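Hypothetical protein MJ1460 (Methanocaldococcus jannaschii DSM 2661, PDB 2OSO) is of unknown function but binds a zinc ion through its V4R domain, which is related to HNOX-like domains and may act as a ligand-binding module. Local coordinates at residues 2-5 against 9-12; 28-33 against 105-110; 39-44 against 51-56; 71-76 against 84-89; 138-143 against 149-154. The protein carries 3 engineered substitutions. All blocks are in the same frame, centred on the assembly; numbering follows the deposited sequence.

Contact 1: 2-5 against 9-12; sequences MAFM and FPDI
Phe-4 sets one face of its ring against Pro-10 and its CD1 corner against Phe-9 CB, as the N-terminal loop turns back and packs on the first turn of helix 9-15. At the base of the side chain, Phe-4 CB sits 4.1 Å from both Pro-10 CD and Phe-9 CB. CG of Phe-4 still meets both residues, and beyond it the two sides of the ring part company. On one side, Phe-4 CD1 comes to 3.6 Å from Phe-9 CB and lies at the edge of the Phe-9 ring; on the other, Phe-4 CD2 is 3.8 Å from Pro-10 CD. Further out, Phe-4 CE2 reaches Pro-10 CB at 4.2 Å. The proline covers one face of the phenylalanine in a CH-pi contact, with CD 4.2 Å from the ring centroid and 27° off its normal. The ring reaches this place because CG is anti to the carbonyl carbon (chi1 -64°). Outside the pair, Phe-9 also packs on Leu-38 of the second subunit, and Asp-11 forms a salt bridge with Lys-112 of that subunit. Beside the CH-pi contact, Pro-10 N stands 4.2 Å above the plane of the Phe-4 ring, over its centre.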
# COMPACT_ATOMS: atom_id res chain seq x y z
N MSE A 2 -16.21 11.06 -12.17
CA MSE A 2 -15.33 10.18 -12.96
C MSE A 2 -15.23 8.84 -12.27
O MSE A 2 -15.19 8.79 -11.04
CB MSE A 2 -13.92 10.78 -13.11
CG MSE A 2 -13.82 12.14 -13.84
SE MSE A 2 -14.47 12.12 -15.67
CE MSE A 2 -16.36 12.50 -15.41
N ALA A 3 -15.23 7.75 -13.05
CA ALA A 3 -15.11 6.40 -12.50
C ALA A 3 -13.78 6.27 -11.77
O ALA A 3 -13.75 5.79 -10.64
CB ALA A 3 -15.21 5.35 -13.60
N PHE A 4 -12.70 6.74 -12.40
CA PHE A 4 -11.34 6.65 -11.83
C PHE A 4 -10.72 8.03 -11.71
O PHE A 4 -10.62 8.77 -12.69
CB PHE A 4 -10.45 5.76 -12.70
CG PHE A 4 -10.91 4.34 -12.74
CD1 PHE A 4 -10.97 3.60 -11.57
CD2 PHE A 4 -11.30 3.75 -13.93
CE1 PHE A 4 -11.40 2.29 -11.58
CE2 PHE A 4 -11.75 2.44 -13.96
CZ PHE A 4 -11.78 1.70 -12.79
N MSE A 5 -10.33 8.38 -10.50
CA MSE A 5 -9.75 9.68 -10.24
C MSE A 5 -8.22 9.71 -10.52
O MSE A 5 -7.66 10.78 -10.53
CB MSE A 5 -10.03 10.12 -8.78
CG MSE A 5 -11.53 10.24 -8.39
SE MSE A 5 -12.52 11.76 -9.21
CE MSE A 5 -14.36 11.05 -9.18
N PHE A 9 -5.26 3.62 -12.02
CA PHE A 9 -6.36 2.75 -11.51
C PHE A 9 -6.97 1.70 -12.50
O PHE A 9 -7.12 0.54 -12.14
CB PHE A 9 -7.46 3.58 -10.84
CG PHE A 9 -7.06 4.25 -9.58
CD1 PHE A 9 -5.87 3.93 -8.90
CD2 PHE A 9 -7.93 5.15 -8.98
CE1 PHE A 9 -5.57 4.53 -7.67
CE2 PHE A 9 -7.62 5.76 -7.73
CZ PHE A 9 -6.43 5.45 -7.11
N PRO A 10 -7.36 2.08 -13.73
CA PRO A 10 -7.79 0.97 -14.59
C PRO A 10 -6.79 -0.16 -14.80
O PRO A 10 -7.16 -1.33 -14.89
CB PRO A 10 -8.13 1.65 -15.92
CG PRO A 10 -7.59 3.08 -15.82
CD PRO A 10 -7.50 3.40 -14.37
N ASP A 11 -5.52 0.17 -14.87
CA ASP A 11 -4.46 -0.80 -15.10
C ASP A 11 -4.32 -1.74 -13.89
O ASP A 11 -4.14 -2.96 -14.03
CB ASP A 11 -3.12 -0.05 -15.35
CG ASP A 11 -3.22 0.94 -16.50
OD1 ASP A 11 -3.27 0.49 -17.63
OD2 ASP A 11 -3.25 2.18 -16.25
N ILE A 12 -4.44 -1.19 -12.69
CA ILE A 12 -4.38 -2.01 -11.47
C ILE A 12 -5.49 -3.07 -11.45
O ILE A 12 -5.24 -4.22 -11.08
CB ILE A 12 -4.37 -1.15 -10.17
CG1 ILE A 12 -3.02 -0.45 -9.99
CG2 ILE A 12 -4.65 -2.01 -8.94
CD1 ILE A 12 -3.16 1.02 -9.69

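Contact 2: 28-33 against 105-110; sequences IPMPYF and PPYQWV
Selenomethionine Met-30 drapes over one face of the Tyr-107 ring in a Met-aromatic contact, the main bump of helix 30-44 against the loop 105-110. The two side chains cross at about a right angle. Met-30 CG lies over the ring, 3.4 Å from Tyr-107 CE1, and SE stands obliquely to it, 4.9 Å from the centroid and 32° off the normal. The bend at chi2 (73°) sets the selenium of Met-30 beside the ring, where it also meets Pro-106 CB at 4.0 Å; the selenomethionine thus fills the notch between proline and tyrosine. Met-30 occupies two conformations, which leaves the fine detail of its contacts less certain. A second, smaller bump is Pro-31, whose CG rests 4.1 Å from Trp-109 CZ2, while that same carbon of the indole lies at the edge of the Tyr-107 ring, in its plane. A type I turn from Tyr-107 to Val-110, closed by Val-110 N to Tyr-107 O, brings the two aromatics together. With an alanine in place of Tyr-107, Met-30 would probably lose the face it lies on and be left over a gap beside Trp-109. Pro-106 O is hydrogen-bonded to NE2 of the zinc ligand His-117. The contact itself is carried by carbon, selenium and aromatic surfaces, which implies a join that depends on fit and dispersion more than on charge.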
# COMPACT_ATOMS: atom_id res chain seq x y z
N ILE A 28 6.94 -4.31 -2.61
CA ILE A 28 7.16 -3.25 -1.63
C ILE A 28 7.15 -3.82 -0.22
O ILE A 28 6.23 -4.58 0.12
CB ILE A 28 6.12 -2.13 -1.79
CG1 ILE A 28 6.58 -0.85 -1.11
CG2 ILE A 28 4.73 -2.50 -1.24
CD1 ILE A 28 5.63 0.34 -1.38
N PRO A 29 8.19 -3.51 0.59
CA PRO A 29 8.18 -3.85 2.03
C PRO A 29 6.94 -3.33 2.80
O PRO A 29 6.58 -2.13 2.69
CB PRO A 29 9.43 -3.16 2.55
CG PRO A 29 10.31 -2.99 1.39
CD PRO A 29 9.43 -2.81 0.20
N MSE A 30 6.30 -4.23 3.54
CA MSE A 30 5.07 -3.96 4.33
C MSE A 30 5.05 -2.64 5.13
O MSE A 30 4.02 -1.97 5.17
CB MSE A 30 4.77 -5.14 5.27
CG MSE A 30 3.36 -5.14 5.88
SE MSE A 30 2.02 -5.64 4.54
CE MSE A 30 0.39 -4.96 5.34
N PRO A 31 6.16 -2.26 5.77
CA PRO A 31 6.15 -0.95 6.51
C PRO A 31 5.72 0.27 5.64
O PRO A 31 5.05 1.19 6.16
CB PRO A 31 7.58 -0.83 7.03
CG PRO A 31 8.05 -2.27 7.15
CD PRO A 31 7.47 -2.93 5.92
N TYR A 32 6.04 0.25 4.35
CA TYR A 32 5.71 1.33 3.45
C TYR A 32 4.26 1.28 2.96
O TYR A 32 3.63 2.30 2.70
CB TYR A 32 6.66 1.31 2.26
CG TYR A 32 8.10 1.63 2.64
CD1 TYR A 32 8.44 2.89 3.15
CD2 TYR A 32 9.11 0.69 2.46
CE1 TYR A 32 9.72 3.20 3.46
CE2 TYR A 32 10.42 1.01 2.78
CZ TYR A 32 10.71 2.25 3.30
OH TYR A 32 11.99 2.59 3.62
N PHE A 33 3.74 0.06 2.84
CA PHE A 33 2.34 -0.18 2.57
C PHE A 33 1.54 0.36 3.77
O PHE A 33 0.61 1.09 3.60
CB PHE A 33 2.12 -1.68 2.35
CG PHE A 33 0.68 -2.06 2.07
CD1 PHE A 33 -0.22 -2.24 3.10
CD2 PHE A 33 0.27 -2.31 0.79
CE1 PHE A 33 -1.53 -2.60 2.84
CE2 PHE A 33 -1.07 -2.68 0.53
CZ PHE A 33 -1.94 -2.80 1.54
N PRO A 105 1.85 -14.55 8.67
CA PRO A 105 1.18 -13.31 8.32
C PRO A 105 2.19 -12.15 8.27
O PRO A 105 3.35 -12.35 8.59
CB PRO A 105 0.21 -13.10 9.46
CG PRO A 105 1.04 -13.62 10.66
CD PRO A 105 1.75 -14.83 10.11
N PRO A 106 1.78 -10.97 7.79
CA PRO A 106 2.69 -9.82 7.92
C PRO A 106 2.81 -9.34 9.37
O PRO A 106 2.07 -9.79 10.25
CB PRO A 106 2.04 -8.74 7.01
CG PRO A 106 0.88 -9.34 6.40
CD PRO A 106 0.56 -10.64 7.03
N TYR A 107 3.75 -8.42 9.58
CA TYR A 107 3.93 -7.72 10.83
C TYR A 107 4.35 -8.62 11.98
O TYR A 107 3.93 -8.37 13.08
CB TYR A 107 2.65 -7.00 11.25
CG TYR A 107 2.20 -5.98 10.26
CD1 TYR A 107 3.04 -4.93 9.92
CD2 TYR A 107 0.93 -6.00 9.73
CE1 TYR A 107 2.66 -3.97 9.04
CE2 TYR A 107 0.51 -5.02 8.85
CZ TYR A 107 1.40 -4.00 8.51
OH TYR A 107 1.07 -3.00 7.61
N GLN A 108 5.14 -9.65 11.71
CA GLN A 108 5.68 -10.53 12.79
C GLN A 108 6.75 -9.86 13.68
O GLN A 108 7.06 -10.33 14.80
CB GLN A 108 6.21 -11.82 12.18
CG GLN A 108 5.17 -12.72 11.54
CD GLN A 108 5.83 -13.87 10.77
OE1 GLN A 108 6.76 -14.48 11.27
NE2 GLN A 108 5.41 -14.10 9.53
N TRP A 109 7.31 -8.76 13.19
CA TRP A 109 8.20 -7.89 13.97
C TRP A 109 7.41 -7.02 14.98
O TRP A 109 8.01 -6.26 15.74
CB TRP A 109 9.03 -7.00 13.05
CG TRP A 109 8.25 -6.31 11.94
CD1 TRP A 109 8.03 -6.77 10.67
CD2 TRP A 109 7.57 -5.05 12.03
NE1 TRP A 109 7.25 -5.89 9.98
CE2 TRP A 109 6.95 -4.82 10.79
CE3 TRP A 109 7.42 -4.10 13.03
CZ2 TRP A 109 6.20 -3.69 10.54
CZ3 TRP A 109 6.67 -2.98 12.79
CH2 TRP A 109 6.07 -2.78 11.58
N VAL A 110 6.07 -7.12 14.96
CA VAL A 110 5.23 -6.41 15.93
C VAL A 110 4.80 -7.26 17.13
O VAL A 110 4.29 -8.36 17.00
CB VAL A 110 3.94 -5.84 15.26
CG1 VAL A 110 3.06 -5.18 16.28
CG2 VAL A 110 4.28 -4.87 14.18

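Contact 3: 39-44 against 51-56; sequences VIFDKV and TSLYEI
Phe-41 drives its ring, CZ foremost, against the start of helix 53-64, and apolar packing carries the contact. The ring meets the backbone with its edge: Ser-52 C lies near the ring plane, 3.9 Å from Phe-41 CZ, and Leu-53 N is as close to that atom. Leu-53 adds its side chain, CD2 standing 4.0 Å from Phe-41 CZ, and Thr-51 CG2 lies 4.2 Å from the same CZ. Ile-56 CG1, one turn along, approaches obliquely and more loosely. Phe-41 CG is anti to the carbonyl carbon (chi1 -85°), which carries the ring across to the start of helix 53-64. Beside it, Val-44 CG1 is 4.2 Å from Thr-51 N. Hydrogen bonding serves 51-56 from within. Ser-52 is the N-cap: its OG accepts from Glu-55 N at 3.0 Å, nearly straight at 170°, while its carbonyl O takes the N-H of Ile-56. The second subunit adds another bond, Leu-53 N being hydrogen-bonded to Glu-6 OE2 of that chain, and Phe-41 also packs on Ile-40 of that chain. Two consecutive helices joined by a loop, 30-44 and 53-64, thus pack through an aromatic residue wedged against the capped N-terminus of the second, at the dimer interface.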
# COMPACT_ATOMS: atom_id res chain seq x y z
N VAL A 39 -0.76 7.75 6.20
CA VAL A 39 -0.77 9.09 5.61
C VAL A 39 -2.16 9.45 5.04
O VAL A 39 -2.64 10.56 5.26
CB VAL A 39 0.39 9.30 4.57
CG1 VAL A 39 0.19 10.59 3.78
CG2 VAL A 39 1.77 9.25 5.29
N ILE A 40 -2.82 8.52 4.36
CA ILE A 40 -4.13 8.81 3.80
C ILE A 40 -5.29 8.81 4.81
O ILE A 40 -6.36 9.34 4.49
CB ILE A 40 -4.46 7.93 2.57
CG1 ILE A 40 -5.57 8.57 1.72
CG2 ILE A 40 -4.89 6.51 2.96
CD1 ILE A 40 -5.81 7.83 0.48
N PHE A 41 -5.10 8.22 6.00
CA PHE A 41 -6.06 8.38 7.08
C PHE A 41 -5.95 9.76 7.73
O PHE A 41 -6.96 10.32 8.12
CB PHE A 41 -5.89 7.30 8.16
CG PHE A 41 -6.63 6.02 7.86
CD1 PHE A 41 -6.49 5.40 6.64
CD2 PHE A 41 -7.43 5.43 8.83
CE1 PHE A 41 -7.15 4.21 6.38
CE2 PHE A 41 -8.08 4.24 8.59
CZ PHE A 41 -7.95 3.63 7.36
N ASP A 42 -4.74 10.29 7.87
CA ASP A 42 -4.57 11.69 8.26
C ASP A 42 -5.30 12.65 7.33
O ASP A 42 -5.82 13.66 7.79
CB ASP A 42 -3.11 12.06 8.23
CG ASP A 42 -2.45 11.87 9.53
OD1 ASP A 42 -2.64 12.72 10.42
OD2 ASP A 42 -1.71 10.87 9.67
N LYS A 43 -5.30 12.36 6.04
CA LYS A 43 -6.03 13.16 5.05
C LYS A 43 -7.54 12.88 5.05
O LYS A 43 -8.33 13.81 4.97
CB LYS A 43 -5.46 12.94 3.63
CG LYS A 43 -3.99 13.40 3.47
CD LYS A 43 -3.82 14.62 2.54
CE LYS A 43 -3.52 15.91 3.29
NZ LYS A 43 -3.38 17.10 2.36
N VAL A 44 -7.95 11.60 5.09
CA VAL A 44 -9.37 11.26 5.34
C VAL A 44 -9.80 12.12 6.53
O VAL A 44 -10.69 12.96 6.41
CB VAL A 44 -9.63 9.70 5.63
CG1 VAL A 44 -11.03 9.44 6.23
CG2 VAL A 44 -9.41 8.83 4.38
N THR A 51 -13.03 6.44 8.43
CA THR A 51 -13.28 5.00 8.09
C THR A 51 -12.42 4.07 8.98
O THR A 51 -11.89 4.52 10.01
CB THR A 51 -13.13 4.73 6.53
OG1 THR A 51 -13.57 3.39 6.20
CG2 THR A 51 -11.72 4.98 6.05
N SER A 52 -12.31 2.78 8.68
CA SER A 52 -11.36 1.92 9.43
C SER A 52 -10.63 0.97 8.51
O SER A 52 -11.05 0.74 7.40
CB SER A 52 -12.10 1.12 10.49
OG SER A 52 -12.79 0.07 9.90
N LEU A 53 -9.50 0.44 8.97
CA LEU A 53 -8.79 -0.58 8.20
C LEU A 53 -9.66 -1.85 7.92
O LEU A 53 -9.53 -2.48 6.88
CB LEU A 53 -7.48 -0.94 8.89
CG LEU A 53 -6.39 0.13 8.63
CD1 LEU A 53 -5.20 -0.15 9.44
CD2 LEU A 53 -6.02 0.13 7.14
N TYR A 54 -10.50 -2.22 8.87
CA TYR A 54 -11.46 -3.31 8.67
C TYR A 54 -12.42 -2.99 7.53
O TYR A 54 -12.61 -3.80 6.62
CB TYR A 54 -12.23 -3.53 9.94
CG TYR A 54 -13.21 -4.69 9.86
CD1 TYR A 54 -12.78 -5.97 10.07
CD2 TYR A 54 -14.55 -4.48 9.60
CE1 TYR A 54 -13.65 -7.06 9.98
CE2 TYR A 54 -15.45 -5.58 9.52
CZ TYR A 54 -14.98 -6.86 9.73
OH TYR A 54 -15.83 -7.98 9.64
N GLU A 55 -13.02 -1.83 7.55
CA GLU A 55 -13.96 -1.51 6.49
C GLU A 55 -13.32 -1.39 5.11
O GLU A 55 -13.86 -1.88 4.12
CB GLU A 55 -14.72 -0.25 6.85
CG GLU A 55 -15.63 -0.46 8.04
CD GLU A 55 -16.21 0.84 8.54
OE1 GLU A 55 -16.67 1.65 7.67
OE2 GLU A 55 -16.21 1.02 9.78
N ILE A 56 -12.12 -0.81 5.03
CA ILE A 56 -11.35 -0.85 3.80
C ILE A 56 -10.99 -2.27 3.32
O ILE A 56 -11.03 -2.57 2.13
CB ILE A 56 -10.06 0.06 3.91
CG1 ILE A 56 -10.41 1.50 4.29
CG2 ILE A 56 -9.27 0.03 2.58
CD1 ILE A 56 -11.15 2.25 3.13

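Contact 4: 71-76 against 84-89; sequences ELKKIF and LEIDEN
Leu-84 opens the contact from both backbone and side chain, facing Leu-72 and Phe-76 on helix 69-79. Its N-H is held to the helix by a water that accepts from Leu-84 N and donates to Lys-73 O at 2.6 Å. Its CD2 methyl lies over one face of the Phe-76 ring in a CH-pi contact, 3.9 Å from the centroid and 15° off the normal, and meets Leu-72 CG at 3.7 Å. The leucine reaches this slot with CG anti to its own N (chi1 -155°). Alongside, the aliphatic stem of Lys-73 passes over Leu-84 O. Glu-85 points away from the helix and makes a salt bridge with Lys-150. Ile-86 turns back: CD1 is 4.0 Å from Leu-72 CD2, and CB lies 3.9 Å from Lys-73 CE. Its carbonyl O accepts from Lys-73 NZ at 2.8 Å, the donor lying in the carbonyl plane. A second water accepts from both Lys-73 NZ and Ile-86 N. Asp-87 then N-caps helix 88-93, bonding Lys-90 N, and Glu-88 follows with OE1 5.8 Å from Lys-73 NZ, near but not in contact. The extended lysine thus works twice, its methylenes running past the Leu-84 carbonyl to the Ile-86 side chain while its ammonium group grips a backbone carbonyl; the carboxylate of Glu-88, with Glu-70 as a long, weak ion-pair partner, would probably favour its positive charge.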
# COMPACT_ATOMS: atom_id res chain seq x y z
N GLU A 71 -9.36 -20.21 -4.46
CA GLU A 71 -8.94 -18.94 -5.01
C GLU A 71 -8.60 -17.92 -3.91
O GLU A 71 -7.63 -17.17 -4.03
CB GLU A 71 -10.03 -18.40 -5.97
CG GLU A 71 -9.56 -17.25 -6.80
CD GLU A 71 -10.46 -16.91 -8.03
OE1 GLU A 71 -11.58 -17.43 -8.19
OE2 GLU A 71 -10.01 -16.08 -8.83
N LEU A 72 -9.38 -17.92 -2.84
CA LEU A 72 -9.07 -17.08 -1.66
C LEU A 72 -7.68 -17.39 -1.10
O LEU A 72 -6.88 -16.48 -0.76
CB LEU A 72 -10.15 -17.28 -0.59
CG LEU A 72 -10.06 -16.49 0.74
CD1 LEU A 72 -9.62 -15.05 0.57
CD2 LEU A 72 -11.39 -16.55 1.45
N LYS A 73 -7.39 -18.69 -0.98
CA LYS A 73 -6.11 -19.16 -0.47
C LYS A 73 -4.95 -18.70 -1.38
O LYS A 73 -3.86 -18.31 -0.89
CB LYS A 73 -6.11 -20.68 -0.31
CG LYS A 73 -7.06 -21.21 0.81
CD LYS A 73 -7.08 -22.75 0.84
CE LYS A 73 -7.86 -23.30 2.02
NZ LYS A 73 -8.16 -24.79 1.96
N LYS A 74 -5.19 -18.78 -2.70
CA LYS A 74 -4.21 -18.39 -3.69
C LYS A 74 -3.89 -16.90 -3.65
O LYS A 74 -2.74 -16.52 -3.71
CB LYS A 74 -4.69 -18.76 -5.08
CG LYS A 74 -3.58 -18.76 -6.12
CD LYS A 74 -4.18 -18.73 -7.51
CE LYS A 74 -3.36 -19.56 -8.54
N ILE A 75 -4.92 -16.06 -3.59
CA ILE A 75 -4.74 -14.61 -3.44
C ILE A 75 -3.88 -14.27 -2.22
O ILE A 75 -3.01 -13.41 -2.30
CB ILE A 75 -6.08 -13.88 -3.30
CG1 ILE A 75 -6.82 -13.94 -4.64
CG2 ILE A 75 -5.84 -12.43 -2.85
CD1 ILE A 75 -8.31 -13.59 -4.59
N PHE A 76 -4.07 -14.95 -1.10
CA PHE A 76 -3.23 -14.68 0.09
C PHE A 76 -1.75 -15.03 -0.15
O PHE A 76 -0.86 -14.30 0.27
CB PHE A 76 -3.79 -15.33 1.34
CG PHE A 76 -4.72 -14.42 2.13
CD1 PHE A 76 -5.88 -13.95 1.55
CD2 PHE A 76 -4.42 -14.04 3.41
CE1 PHE A 76 -6.71 -13.07 2.20
CE2 PHE A 76 -5.25 -13.17 4.09
CZ PHE A 76 -6.41 -12.71 3.50
N LEU A 84 -3.38 -19.36 4.42
CA LEU A 84 -4.70 -19.32 4.98
C LEU A 84 -5.19 -20.77 5.14
O LEU A 84 -5.14 -21.55 4.20
CB LEU A 84 -5.60 -18.52 4.01
CG LEU A 84 -6.85 -17.81 4.46
CD1 LEU A 84 -6.62 -17.00 5.72
CD2 LEU A 84 -7.45 -16.92 3.28
N GLU A 85 -5.59 -21.13 6.35
CA GLU A 85 -6.09 -22.46 6.67
C GLU A 85 -7.61 -22.40 6.79
O GLU A 85 -8.14 -21.81 7.73
CB GLU A 85 -5.44 -22.99 7.95
CG GLU A 85 -3.93 -23.07 7.85
CD GLU A 85 -3.20 -23.55 9.12
OE1 GLU A 85 -3.84 -23.95 10.13
OE2 GLU A 85 -1.95 -23.50 9.08
N ILE A 86 -8.30 -23.00 5.83
CA ILE A 86 -9.78 -23.04 5.77
C ILE A 86 -10.19 -24.43 5.31
O ILE A 86 -9.76 -24.87 4.24
CB ILE A 86 -10.38 -22.02 4.73
CG1 ILE A 86 -9.62 -20.68 4.76
CG2 ILE A 86 -11.89 -21.86 4.94
CD1 ILE A 86 -10.33 -19.50 4.00
N ASP A 87 -11.00 -25.11 6.12
CA ASP A 87 -11.60 -26.38 5.76
C ASP A 87 -12.96 -26.11 5.11
O ASP A 87 -13.96 -25.95 5.80
CB ASP A 87 -11.77 -27.23 7.01
CG ASP A 87 -12.20 -28.69 6.71
OD1 ASP A 87 -12.73 -28.94 5.60
OD2 ASP A 87 -12.01 -29.57 7.59
N GLU A 88 -12.99 -26.09 3.79
CA GLU A 88 -14.20 -25.77 3.03
C GLU A 88 -15.34 -26.79 3.16
O GLU A 88 -16.52 -26.42 3.25
CB GLU A 88 -13.79 -25.69 1.57
CG GLU A 88 -14.91 -25.61 0.60
CD GLU A 88 -14.39 -25.38 -0.80
OE1 GLU A 88 -13.14 -25.35 -0.98
OE2 GLU A 88 -15.21 -25.23 -1.70
N ASN A 89 -15.01 -28.06 3.14
CA ASN A 89 -16.03 -29.10 3.30
C ASN A 89 -16.71 -29.05 4.68
O ASN A 89 -17.91 -29.30 4.81
CB ASN A 89 -15.43 -30.47 2.97
CG ASN A 89 -15.36 -30.71 1.45
OD1 ASN A 89 -15.75 -29.84 0.64
ND2 ASN A 89 -14.89 -31.90 1.05
O HOH W 1 -2.87 -18.71 1.48
O HOH W 2 -6.60 -25.25 4.51

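Contact 5: 138-143 against 149-154; sequences VNEVEC and DKCVFE. With ZN (zinc ion), chain B.
Glu-140, Cys-143 and Cys-151 meet at the zinc ion, with Glu-140 OE2 1.9 Å from the metal, Cys-143 SG at 2.4 Å and Cys-151 SG at 2.3 Å; His-117 ND1 completes the site. Glu-140 CG is anti to the backbone N (chi1 -174°), and the extended chain carries OE2 to the zinc, while OE1 stands 3.4 Å from it. Behind the glutamate lies Phe-153, whose ring takes Glu-140 CG over its face, 4.1 Å from the centroid, with carboxylate and ring planes 11° apart. Replacing Phe-153 by an alanine would probably open a gap beside the methylenes of Glu-140 and leave that stem less firmly held. The next layer is the antiparallel hairpin, pairing Asn-139 with Glu-154 (hydrogen-bonded) and Glu-140 with Phe-153 (non-hydrogen-bonded). A classic beta bulge follows: Val-152 O accepts from Val-141 N at 2.9 Å, nearly in line with the C=O, and from Glu-142 N at 3.3 Å, on a lone pair in the carbonyl plane. The shifted register is consistent with Glu-140 and Cys-143, three residues apart, both reaching the metal. Phe-153 packs on Leu-124 of helix 118-132, and strand 151-158 is hydrogen-bonded to strand 98-103.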
# COMPACT_ATOMS: atom_id res chain seq x y z
N VAL A 138 -16.07 -10.89 10.74
CA VAL A 138 -14.85 -11.66 11.04
C VAL A 138 -14.08 -10.93 12.12
O VAL A 138 -13.77 -9.72 12.00
CB VAL A 138 -14.00 -11.88 9.75
CG1 VAL A 138 -12.67 -12.71 10.02
CG2 VAL A 138 -14.86 -12.55 8.67
N ASN A 139 -13.80 -11.64 13.21
CA ASN A 139 -13.17 -11.08 14.36
C ASN A 139 -11.93 -11.91 14.73
O ASN A 139 -12.01 -13.10 14.92
CB ASN A 139 -14.18 -11.03 15.50
CG ASN A 139 -13.60 -10.48 16.78
OD1 ASN A 139 -12.90 -9.44 16.79
ND2 ASN A 139 -13.92 -11.13 17.89
N GLU A 140 -10.78 -11.26 14.82
CA GLU A 140 -9.54 -11.96 15.06
C GLU A 140 -9.48 -12.10 16.57
O GLU A 140 -9.55 -11.11 17.29
CB GLU A 140 -8.31 -11.19 14.50
CG GLU A 140 -7.00 -11.99 14.63
CD GLU A 140 -5.79 -11.26 14.09
OE1 GLU A 140 -5.85 -10.02 13.97
OE2 GLU A 140 -4.76 -11.92 13.81
N VAL A 141 -9.35 -13.35 17.02
CA VAL A 141 -9.38 -13.67 18.45
C VAL A 141 -8.03 -14.15 18.95
O VAL A 141 -7.81 -14.15 20.15
CB VAL A 141 -10.51 -14.74 18.72
CG1 VAL A 141 -11.94 -14.21 18.28
CG2 VAL A 141 -10.18 -16.08 17.99
N GLU A 142 -7.14 -14.60 18.07
CA GLU A 142 -5.73 -14.86 18.48
C GLU A 142 -4.80 -14.36 17.37
O GLU A 142 -5.17 -14.36 16.19
CB GLU A 142 -5.43 -16.36 18.71
CG GLU A 142 -6.40 -17.14 19.54
CD GLU A 142 -6.02 -18.63 19.67
OE1 GLU A 142 -4.90 -19.05 19.30
OE2 GLU A 142 -6.87 -19.41 20.13
N CYS A 143 -3.58 -13.98 17.72
CA CYS A 143 -2.69 -13.32 16.71
C CYS A 143 -1.21 -13.64 17.01
O CYS A 143 -0.83 -13.77 18.16
CB CYS A 143 -2.98 -11.82 16.74
SG CYS A 143 -2.05 -10.77 15.62
N ASP A 149 1.37 -18.95 17.42
CA ASP A 149 2.01 -19.48 16.21
C ASP A 149 1.25 -19.20 14.94
O ASP A 149 1.84 -19.25 13.87
CB ASP A 149 2.20 -21.00 16.30
CG ASP A 149 3.09 -21.41 17.45
OD1 ASP A 149 4.11 -20.72 17.72
OD2 ASP A 149 2.76 -22.42 18.09
N LYS A 150 -0.05 -18.95 15.06
CA LYS A 150 -0.91 -18.68 13.93
C LYS A 150 -1.91 -17.64 14.40
O LYS A 150 -2.20 -17.57 15.60
CB LYS A 150 -1.66 -19.95 13.51
CG LYS A 150 -0.77 -21.13 13.12
CD LYS A 150 -1.58 -22.23 12.53
CE LYS A 150 -0.78 -23.46 12.25
NZ LYS A 150 -1.75 -24.54 11.98
N CYS A 151 -2.42 -16.81 13.49
CA CYS A 151 -3.58 -15.96 13.80
C CYS A 151 -4.85 -16.79 13.62
O CYS A 151 -4.91 -17.65 12.72
CB CYS A 151 -3.62 -14.73 12.94
SG CYS A 151 -2.10 -13.64 12.89
N VAL A 152 -5.87 -16.49 14.42
CA VAL A 152 -7.15 -17.17 14.39
C VAL A 152 -8.29 -16.16 14.30
O VAL A 152 -8.40 -15.23 15.09
CB VAL A 152 -7.35 -18.07 15.61
CG1 VAL A 152 -8.73 -18.76 15.54
CG2 VAL A 152 -6.22 -19.08 15.74
N PHE A 153 -9.15 -16.42 13.32
CA PHE A 153 -10.31 -15.58 13.03
C PHE A 153 -11.61 -16.37 13.22
O PHE A 153 -11.77 -17.47 12.67
CB PHE A 153 -10.22 -15.06 11.60
CG PHE A 153 -8.93 -14.29 11.27
CD1 PHE A 153 -7.78 -14.98 10.84
CD2 PHE A 153 -8.88 -12.91 11.36
CE1 PHE A 153 -6.59 -14.28 10.50
CE2 PHE A 153 -7.67 -12.19 11.05
CZ PHE A 153 -6.55 -12.88 10.58
N GLU A 154 -12.53 -15.75 13.95
CA GLU A 154 -13.90 -16.21 14.15
C GLU A 154 -14.80 -15.62 13.03
O GLU A 154 -14.82 -14.38 12.85
CB GLU A 154 -14.35 -15.63 15.48
CG GLU A 154 -15.22 -16.41 16.34
CD GLU A 154 -15.06 -15.92 17.80
OE1 GLU A 154 -15.11 -14.66 17.99
OE2 GLU A 154 -14.78 -16.74 18.70
ZN ZN B . -2.92 -11.62 13.59
O HOH W 3 -3.20 -19.56 17.49

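In the fold
Contact 1 closes first along the chain; contact 2 then spans a long loop within which contacts 3 and 4 are nested in series, and contact 5 follows. Contacts 2 and 3 share helix 30-44, their centres about 17 Å apart, and with contact 1 they touch the second subunit, so these three contacts lie along the dimer interface. Contacts 4 and 5 reach the same antiparallel sheet, joined by the Glu-85 to Lys-150 salt bridge. Contact 5 also touches contact 2, through Pro-105 and Cys-151, and contact 3, through Tyr-54 and Val-138. The zinc-bearing hairpin, part of the sheet, thus meets the dimer-forming region, while contact 1 lies about 34 Å from it, centre to centre.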